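Local coordinates for carboxysome shell vertex protein CcmL (Thermosynechococcus elongatus, PDB 4N8F) that probably forms the pentameric vertices of the carboxysome, the polyhedral shell compartment in which RuBisCO is sequestered, and is modelled to introduce curvature into flat hexagonal layers of CcmK, at residues R5-V10 with F24-Y29; V57-A62 with I74-V79. One frame throughout, in Å; residues are numbered along the deposited sequence.

Contact 1. Residues R5-V10 with F24-Y29; sequences RVCGTV and FLVLQY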
ATOM      1  N   ARG C   5       3.087   5.914 -18.683  1.00 28.61           N
ATOM      2  CA  ARG C   5       3.958   6.466 -19.644  1.00 30.11           C
ATOM      3  C   ARG C   5       4.906   7.456 -18.996  1.00 30.43           C
ATOM      4  O   ARG C   5       4.516   8.186 -18.089  1.00 29.50           O
ATOM      5  CB  ARG C   5       3.166   7.107 -20.794  1.00 32.43           C
ATOM      6  CG  ARG C   5       2.238   8.256 -20.437  1.00 34.60           C
ATOM      7  CD  ARG C   5       1.976   9.027 -21.751  1.00 40.89           C
ATOM      8  NE  ARG C   5       1.670  10.312 -21.327  1.00 45.07           N
ATOM      9  CZ  ARG C   5       2.378  11.418 -21.415  1.00 41.68           C
ATOM     10  NH1 ARG C   5       3.440  11.643 -22.204  1.00 41.44           N
ATOM     11  NH2 ARG C   5       1.840  12.378 -20.728  1.00 41.36           N
ATOM     12  N   VAL C   6       6.112   7.548 -19.547  1.00 29.76           N
ATOM     13  CA  VAL C   6       7.083   8.481 -19.016  1.00 31.24           C
ATOM     14  C   VAL C   6       6.729   9.812 -19.490  1.00 31.85           C
ATOM     15  O   VAL C   6       6.554  10.003 -20.660  1.00 35.86           O
ATOM     16  CB  VAL C   6       8.468   8.199 -19.548  1.00 30.90           C
ATOM     17  CG1 VAL C   6       9.457   9.226 -19.042  1.00 31.05           C
ATOM     18  CG2 VAL C   6       8.825   6.790 -19.184  1.00 30.37           C
ATOM     19  N   CYS C   7       6.610  10.777 -18.606  1.00 34.06           N
ATOM     20  CA  CYS C   7       6.184  12.053 -19.114  1.00 33.91           C
ATOM     21  C   CYS C   7       6.964  13.193 -18.637  1.00 35.10           C
ATOM     22  O   CYS C   7       6.674  14.276 -19.087  1.00 34.34           O
ATOM     23  CB  CYS C   7       4.714  12.311 -18.841  1.00 38.00           C
ATOM     24  SG  CYS C   7       4.336  12.542 -17.116  1.00 41.68           S
ATOM     25  N   GLY C   8       7.989  12.991 -17.804  1.00 35.10           N
ATOM     26  CA  GLY C   8       8.862  14.098 -17.432  1.00 36.59           C
ATOM     27  C   GLY C   8       9.944  13.659 -16.483  1.00 34.68           C
ATOM     28  O   GLY C   8      10.252  12.525 -16.444  1.00 34.29           O
ATOM     29  N   THR C   9      10.537  14.581 -15.756  1.00 36.10           N
ATOM     30  CA  THR C   9      11.588  14.258 -14.834  1.00 37.89           C
ATOM     31  C   THR C   9      11.559  15.216 -13.641  1.00 37.32           C
ATOM     32  O   THR C   9      11.046  16.346 -13.748  1.00 36.55           O
ATOM     33  CB  THR C   9      12.981  14.475 -15.452  1.00 38.99           C
ATOM     34  OG1 THR C   9      13.139  15.861 -15.674  1.00 44.35           O
ATOM     35  CG2 THR C   9      13.120  13.805 -16.755  1.00 39.74           C
ATOM     36  N   VAL C  10      12.136  14.760 -12.525  1.00 36.79           N
ATOM     37  CA  VAL C  10      12.381  15.607 -11.323  1.00 38.68           C
ATOM     38  C   VAL C  10      13.882  15.656 -11.026  1.00 39.38           C
ATOM     39  O   VAL C  10      14.619  14.628 -11.085  1.00 37.78           O
ATOM     40  CB  VAL C  10      11.645  15.002 -10.101  1.00 39.55           C
ATOM     41  CG1 VAL C  10      11.973  15.744  -8.797  1.00 39.90           C
ATOM     42  CG2 VAL C  10      10.138  14.928 -10.355  1.00 39.55           C
ATOM     43  N   PHE C  24      15.207  10.344 -11.530  1.00 33.11           N
ATOM     44  CA  PHE C  24      13.775  10.408 -11.204  1.00 33.55           C
ATOM     45  C   PHE C  24      12.865  10.779 -12.395  1.00 33.69           C
ATOM     46  O   PHE C  24      12.837  11.922 -12.873  1.00 34.47           O
ATOM     47  CB  PHE C  24      13.505  11.411 -10.086  1.00 35.40           C
ATOM     48  CG  PHE C  24      14.289  11.156  -8.825  1.00 37.25           C
ATOM     49  CD1 PHE C  24      13.998  10.112  -8.039  1.00 37.55           C
ATOM     50  CD2 PHE C  24      15.326  11.988  -8.451  1.00 43.45           C
ATOM     51  CE1 PHE C  24      14.691   9.886  -6.875  1.00 40.80           C
ATOM     52  CE2 PHE C  24      16.034  11.765  -7.286  1.00 43.25           C
ATOM     53  CZ  PHE C  24      15.700  10.723  -6.489  1.00 39.31           C
ATOM     54  N   LEU C  25      12.050   9.822 -12.828  1.00 31.00           N
ATOM     55  CA  LEU C  25      11.150  10.117 -13.920  1.00 30.88           C
ATOM     56  C   LEU C  25       9.823  10.445 -13.334  1.00 30.93           C
ATOM     57  O   LEU C  25       9.463   9.881 -12.327  1.00 31.20           O
ATOM     58  CB  LEU C  25      11.051   8.911 -14.862  1.00 30.70           C
ATOM     59  CG  LEU C  25      12.273   8.550 -15.705  1.00 31.32           C
ATOM     60  CD1 LEU C  25      11.929   7.331 -16.545  1.00 32.84           C
ATOM     61  CD2 LEU C  25      12.713   9.687 -16.605  1.00 33.85           C
ATOM     62  N   VAL C  26       9.090  11.355 -13.972  1.00 30.99           N
ATOM     63  CA  VAL C  26       7.666  11.459 -13.752  1.00 31.57           C
ATOM     64  C   VAL C  26       6.886  10.521 -14.692  1.00 30.43           C
ATOM     65  O   VAL C  26       7.120  10.508 -15.892  1.00 36.25           O
ATOM     66  CB  VAL C  26       7.194  12.888 -13.952  1.00 32.95           C
ATOM     67  CG1 VAL C  26       5.739  13.024 -13.548  1.00 34.27           C
ATOM     68  CG2 VAL C  26       8.082  13.865 -13.190  1.00 33.95           C
ATOM     69  N   LEU C  27       5.971   9.738 -14.143  1.00 30.00           N
ATOM     70  CA  LEU C  27       5.139   8.763 -14.864  1.00 29.52           C
ATOM     71  C   LEU C  27       3.647   9.176 -14.760  1.00 31.37           C
ATOM     72  O   LEU C  27       3.178   9.570 -13.694  1.00 29.87           O
ATOM     73  CB  LEU C  27       5.315   7.395 -14.242  1.00 28.28           C
ATOM     74  CG  LEU C  27       6.764   6.883 -14.095  1.00 28.99           C
ATOM     75  CD1 LEU C  27       6.860   5.444 -13.635  1.00 30.58           C
ATOM     76  CD2 LEU C  27       7.485   6.954 -15.432  1.00 29.33           C
ATOM     77  N   GLN C  28       2.936   9.137 -15.875  1.00 30.31           N
ATOM     78  CA  GLN C  28       1.519   9.293 -15.851  1.00 30.35           C
ATOM     79  C   GLN C  28       0.945   7.885 -16.030  1.00 29.78           C
ATOM     80  O   GLN C  28       1.275   7.205 -16.970  1.00 27.61           O
ATOM     81  CB  GLN C  28       1.046  10.166 -16.986  1.00 31.16           C
ATOM     82  CG  GLN C  28      -0.486  10.333 -16.996  1.00 32.79           C
ATOM     83  CD  GLN C  28      -0.948  11.389 -17.974  1.00 33.09           C
ATOM     84  OE1 GLN C  28      -0.253  11.697 -18.940  1.00 32.87           O
ATOM     85  NE2 GLN C  28      -2.131  11.942 -17.733  1.00 33.79           N
ATOM     86  N   TYR C  29       0.067   7.490 -15.126  1.00 29.42           N
ATOM     87  CA  TYR C  29      -0.594   6.208 -15.234  1.00 29.88           C
ATOM     88  C   TYR C  29      -1.505   6.129 -16.461  1.00 30.23           C
ATOM     89  O   TYR C  29      -2.132   7.112 -16.810  1.00 30.05           O
ATOM     90  CB  TYR C  29      -1.367   5.863 -13.923  1.00 30.55           C
ATOM     91  CG  TYR C  29      -0.450   5.549 -12.748  1.00 30.78           C
ATOM     92  CD1 TYR C  29      -0.298   6.440 -11.710  1.00 30.86           C
ATOM     93  CD2 TYR C  29       0.288   4.350 -12.707  1.00 31.50           C
ATOM     94  CE1 TYR C  29       0.514   6.161 -10.648  1.00 31.44           C
ATOM     95  CE2 TYR C  29       1.084   4.057 -11.650  1.00 31.75           C
ATOM     96  CZ  TYR C  29       1.240   4.967 -10.633  1.00 32.40           C
ATOM     97  OH  TYR C  29       2.092   4.695  -9.582  1.00 33.98           O
TER
HETATM   98  O   HOH W   1      16.143  12.964 -12.208  1.00 35.02           O

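Contact 2. Residues V57-A62 with I74-V79; sequences VSRGSA and IDAAVV. With SO4 (sulfate ion), chain F.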
ATOM      1  N   VAL C  57       5.727   0.004 -13.759  1.00 29.28           N
ATOM      2  CA  VAL C  57       6.238   0.493 -12.510  1.00 29.27           C
ATOM      3  C   VAL C  57       5.865  -0.443 -11.349  1.00 28.19           C
ATOM      4  O   VAL C  57       4.752  -0.952 -11.277  1.00 30.71           O
ATOM      5  CB  VAL C  57       5.850   1.988 -12.298  1.00 29.54           C
ATOM      6  CG1 VAL C  57       4.393   2.211 -12.414  1.00 32.54           C
ATOM      7  CG2 VAL C  57       6.259   2.466 -10.919  1.00 29.42           C
ATOM      8  N   SER C  58       6.836  -0.703 -10.482  1.00 27.88           N
ATOM      9  CA  SER C  58       6.652  -1.417  -9.192  1.00 26.39           C
ATOM     10  C   SER C  58       6.735  -0.470  -8.008  1.00 26.28           C
ATOM     11  O   SER C  58       7.646   0.431  -7.966  1.00 24.52           O
ATOM     12  CB  SER C  58       7.764  -2.458  -9.028  1.00 28.15           C
ATOM     13  OG  SER C  58       7.506  -3.536  -9.895  1.00 28.71           O
ATOM     14  N   ARG C  59       5.837  -0.658  -7.056  1.00 24.10           N
ATOM     15  CA  ARG C  59       5.739   0.232  -5.882  1.00 26.77           C
ATOM     16  C   ARG C  59       5.995  -0.580  -4.606  1.00 25.41           C
ATOM     17  O   ARG C  59       5.893  -1.786  -4.629  1.00 25.31           O
ATOM     18  CB  ARG C  59       4.354   0.928  -5.835  1.00 28.52           C
ATOM     19  CG  ARG C  59       4.188   1.849  -7.058  1.00 32.14           C
ATOM     20  CD  ARG C  59       2.874   2.609  -7.034  1.00 36.14           C
ATOM     21  NE  ARG C  59       1.873   1.605  -7.369  1.00 39.92           N
ATOM     22  CZ  ARG C  59       0.631   1.611  -6.954  1.00 47.48           C
ATOM     23  NH1 ARG C  59       0.210   2.642  -6.208  1.00 45.64           N
ATOM     24  NH2 ARG C  59      -0.177   0.594  -7.294  1.00 43.47           N
ATOM     25  N   GLY C  60       6.286   0.110  -3.508  1.00 25.71           N
ATOM     26  CA  GLY C  60       6.606  -0.516  -2.238  1.00 24.56           C
ATOM     27  C   GLY C  60       8.021  -1.040  -2.315  1.00 25.52           C
ATOM     28  O   GLY C  60       8.879  -0.523  -3.117  1.00 25.71           O
ATOM     29  N   SER C  61       8.303  -1.976  -1.434  1.00 23.81           N
ATOM     30  CA  SER C  61       9.636  -2.444  -1.226  1.00 24.71           C
ATOM     31  C   SER C  61      10.193  -3.146  -2.467  1.00 26.23           C
ATOM     32  O   SER C  61      11.436  -3.271  -2.583  1.00 28.88           O
ATOM     33  CB  SER C  61       9.674  -3.319  -0.000  1.00 25.37           C
ATOM     34  OG  SER C  61       8.836  -4.468  -0.141  1.00 25.53           O
ATOM     35  N   ALA C  62       9.328  -3.501  -3.425  1.00 24.90           N
ATOM     36  CA  ALA C  62       9.796  -4.012  -4.734  1.00 25.87           C
ATOM     37  C   ALA C  62      10.872  -3.052  -5.313  1.00 25.31           C
ATOM     38  O   ALA C  62      11.796  -3.480  -5.948  1.00 24.44           O
ATOM     39  CB  ALA C  62       8.669  -4.127  -5.720  1.00 25.97           C
ATOM     40  N   ILE C  74      13.360   4.402  -1.647  1.00 25.34           N
ATOM     41  CA  ILE C  74      12.465   4.590  -2.802  1.00 26.07           C
ATOM     42  C   ILE C  74      11.352   3.577  -2.739  1.00 25.23           C
ATOM     43  O   ILE C  74      11.569   2.421  -2.295  1.00 26.93           O
ATOM     44  CB  ILE C  74      13.200   4.489  -4.149  1.00 26.79           C
ATOM     45  CG1 ILE C  74      14.057   3.210  -4.194  1.00 27.45           C
ATOM     46  CG2 ILE C  74      14.134   5.662  -4.343  1.00 28.02           C
ATOM     47  CD1 ILE C  74      14.467   2.871  -5.610  1.00 29.12           C
ATOM     48  N   ASP C  75      10.172   4.013  -3.182  1.00 25.52           N
ATOM     49  CA  ASP C  75       8.962   3.237  -3.148  1.00 24.71           C
ATOM     50  C   ASP C  75       8.313   3.092  -4.545  1.00 24.81           C
ATOM     51  O   ASP C  75       7.215   2.670  -4.684  1.00 25.79           O
ATOM     52  CB  ASP C  75       8.006   3.850  -2.143  1.00 24.35           C
ATOM     53  CG  ASP C  75       7.434   5.155  -2.567  1.00 25.27           C
ATOM     54  OD1 ASP C  75       7.898   5.754  -3.568  1.00 25.36           O
ATOM     55  OD2 ASP C  75       6.455   5.600  -1.869  1.00 25.97           O
ATOM     56  N   ALA C  76       9.014   3.494  -5.586  1.00 25.94           N
ATOM     57  CA  ALA C  76       8.527   3.341  -6.969  1.00 24.87           C
ATOM     58  C   ALA C  76       9.726   3.252  -7.905  1.00 25.31           C
ATOM     59  O   ALA C  76      10.676   4.070  -7.806  1.00 25.30           O
ATOM     60  CB  ALA C  76       7.668   4.490  -7.350  1.00 24.54           C
ATOM     61  N   ALA C  77       9.695   2.296  -8.823  1.00 24.30           N
ATOM     62  CA  ALA C  77      10.778   2.180  -9.807  1.00 24.65           C
ATOM     63  C   ALA C  77      10.240   1.720 -11.133  1.00 25.67           C
ATOM     64  O   ALA C  77       9.359   0.831 -11.156  1.00 25.85           O
ATOM     65  CB  ALA C  77      11.830   1.188  -9.354  1.00 24.27           C
ATOM     66  N   VAL C  78      10.828   2.217 -12.230  1.00 24.77           N
ATOM     67  CA  VAL C  78      10.569   1.617 -13.502  1.00 27.90           C
ATOM     68  C   VAL C  78      11.255   0.240 -13.564  1.00 28.80           C
ATOM     69  O   VAL C  78      12.434   0.163 -13.309  1.00 31.65           O
ATOM     70  CB  VAL C  78      11.078   2.478 -14.653  1.00 29.77           C
ATOM     71  CG1 VAL C  78      11.070   1.676 -15.971  1.00 31.85           C
ATOM     72  CG2 VAL C  78      10.252   3.752 -14.739  1.00 29.65           C
ATOM     73  N   VAL C  79      10.549  -0.825 -13.914  1.00 29.39           N
ATOM     74  CA  VAL C  79      11.194  -2.164 -13.981  1.00 29.40           C
ATOM     75  C   VAL C  79      11.293  -2.789 -15.361  1.00 30.02           C
ATOM     76  O   VAL C  79      12.088  -3.685 -15.582  1.00 31.22           O
ATOM     77  CB  VAL C  79      10.593  -3.161 -12.973  1.00 30.50           C
ATOM     78  CG1 VAL C  79      10.718  -2.602 -11.563  1.00 29.27           C
ATOM     79  CG2 VAL C  79       9.144  -3.543 -13.259  1.00 30.58           C
TER
HETATM   80  S   SO4 F 201       6.853  -4.297   3.053  1.00 32.66           S
HETATM   81  O1  SO4 F 201       7.909  -4.943   3.692  1.00 51.69           O
HETATM   82  O2  SO4 F 201       6.103  -3.736   4.123  1.00 49.93           O
HETATM   83  O3  SO4 F 201       7.226  -3.273   2.127  1.00 48.37           O
HETATM   84  O4  SO4 F 201       6.031  -5.099   2.216  1.00 50.96           O
HETATM   85  O   HOH W   2      10.778   0.507  -0.493  1.00 28.96           O

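Contact 1. Residues R5-V10 with F24-Y29
R5 lays its extended side chain alongside that of Q28, where strands 2-11 and 24-30 pair antiparallel in the beta barrel of the OB-like CcmL/EutN family. NH2 of R5 donates to OE1 of Q28 at 2.8 Å; the acceptor sits at the edge of the guanidinium, in its plane, while the amide plane is turned 61° from it. NE of R5 adds a weak bond to the same oxygen. D52 takes NH1 and D88 of a second subunit takes NH2, so the buried cation has acidic partners in two chains.

Between V6 and G8 the register slips by one: C7 and G8 both face V26 in a classic beta bulge. V26 O accepts from C7 N at 2.8 Å, nearly straight at 176°. The same oxygen also accepts from G8 N, by a longer, more bent bond. C7 SG, placed between the backbone N and carbonyl carbon, rests 3.9 Å from V26 CG1. On the face carrying V6, T9, L25 and L27, V6 splits its methyls: CG1 meets L25 CD1 and CG2 meets L27 CD2, each at 4.0 Å. On the other face, the side chains of V10 and V26 cross at about a right angle, with V10 CG2 3.7 Å from V26 CG2.

Contact 2. Residues V57-A62 with I74-V79
Two antiparallel strands of the CcmL/EutN barrel, 54-59 and 76-81, pair here; strand 54-59 leads by G60 into a 3-10 segment at S61-A62, beside the loop at I74-D75 that enters 76-81. S58 and A77 form the hydrogen-bonded pair: S58 N reaches A77 O at 3.0 Å, and A77 N reaches S58 O at 2.9 Å. V57 with V78 and R59 with A76 are the flanking non-hydrogen-bonded pairs. Beyond them, G60 N donates to D75 O at 3.0 Å from above the carbonyl plane, 41° out of it.

V57 CG2, anti to its own N, packs 3.5 Å from A77 O and comes within 4.3 Å of A76 CB. On the face shared by S58 and A77, the hydroxyl OG of S58 is 3.7 Å from both methyls of V79, CG1 and CG2, while its polar partner is P73 O of a third subunit. The carboxylate of D75 turns outward to M1 N and R59 N of a second subunit.

S61 OG lies 3.0 Å from O3 of a sulfate, probably from the crystallisation liquor, and S61 of all five subunits surrounds this anion. S61 OG is also hydrogen-bonded to R64 NH1 of the third subunit. The serines are neutral, so the arginines behind them probably contribute to the positive charge reported for the pentamer's pore.

How the contacts relate
Contact 1 closes at Y29 before contact 2 opens at V57, so the two follow in series along the chain, and their centres lie 13 Å apart. They belong to one sheet ordered 2-11, 24-30, 39-45, 76-81, 54-59; because 54-59 also pairs with 2-11, the strands close into the family's beta barrel. Buried side chains meet in its interior: L27 CD1 is 3.8 Å from V57 CB and 3.9 Å from V78 CG2. Y29 OH packs 3.4 Å from R59 CD. Contact 1 meets the second subunit through residues 8-10, where the sheet continues across the interface, whereas contact 2 meets both the second and third subunits.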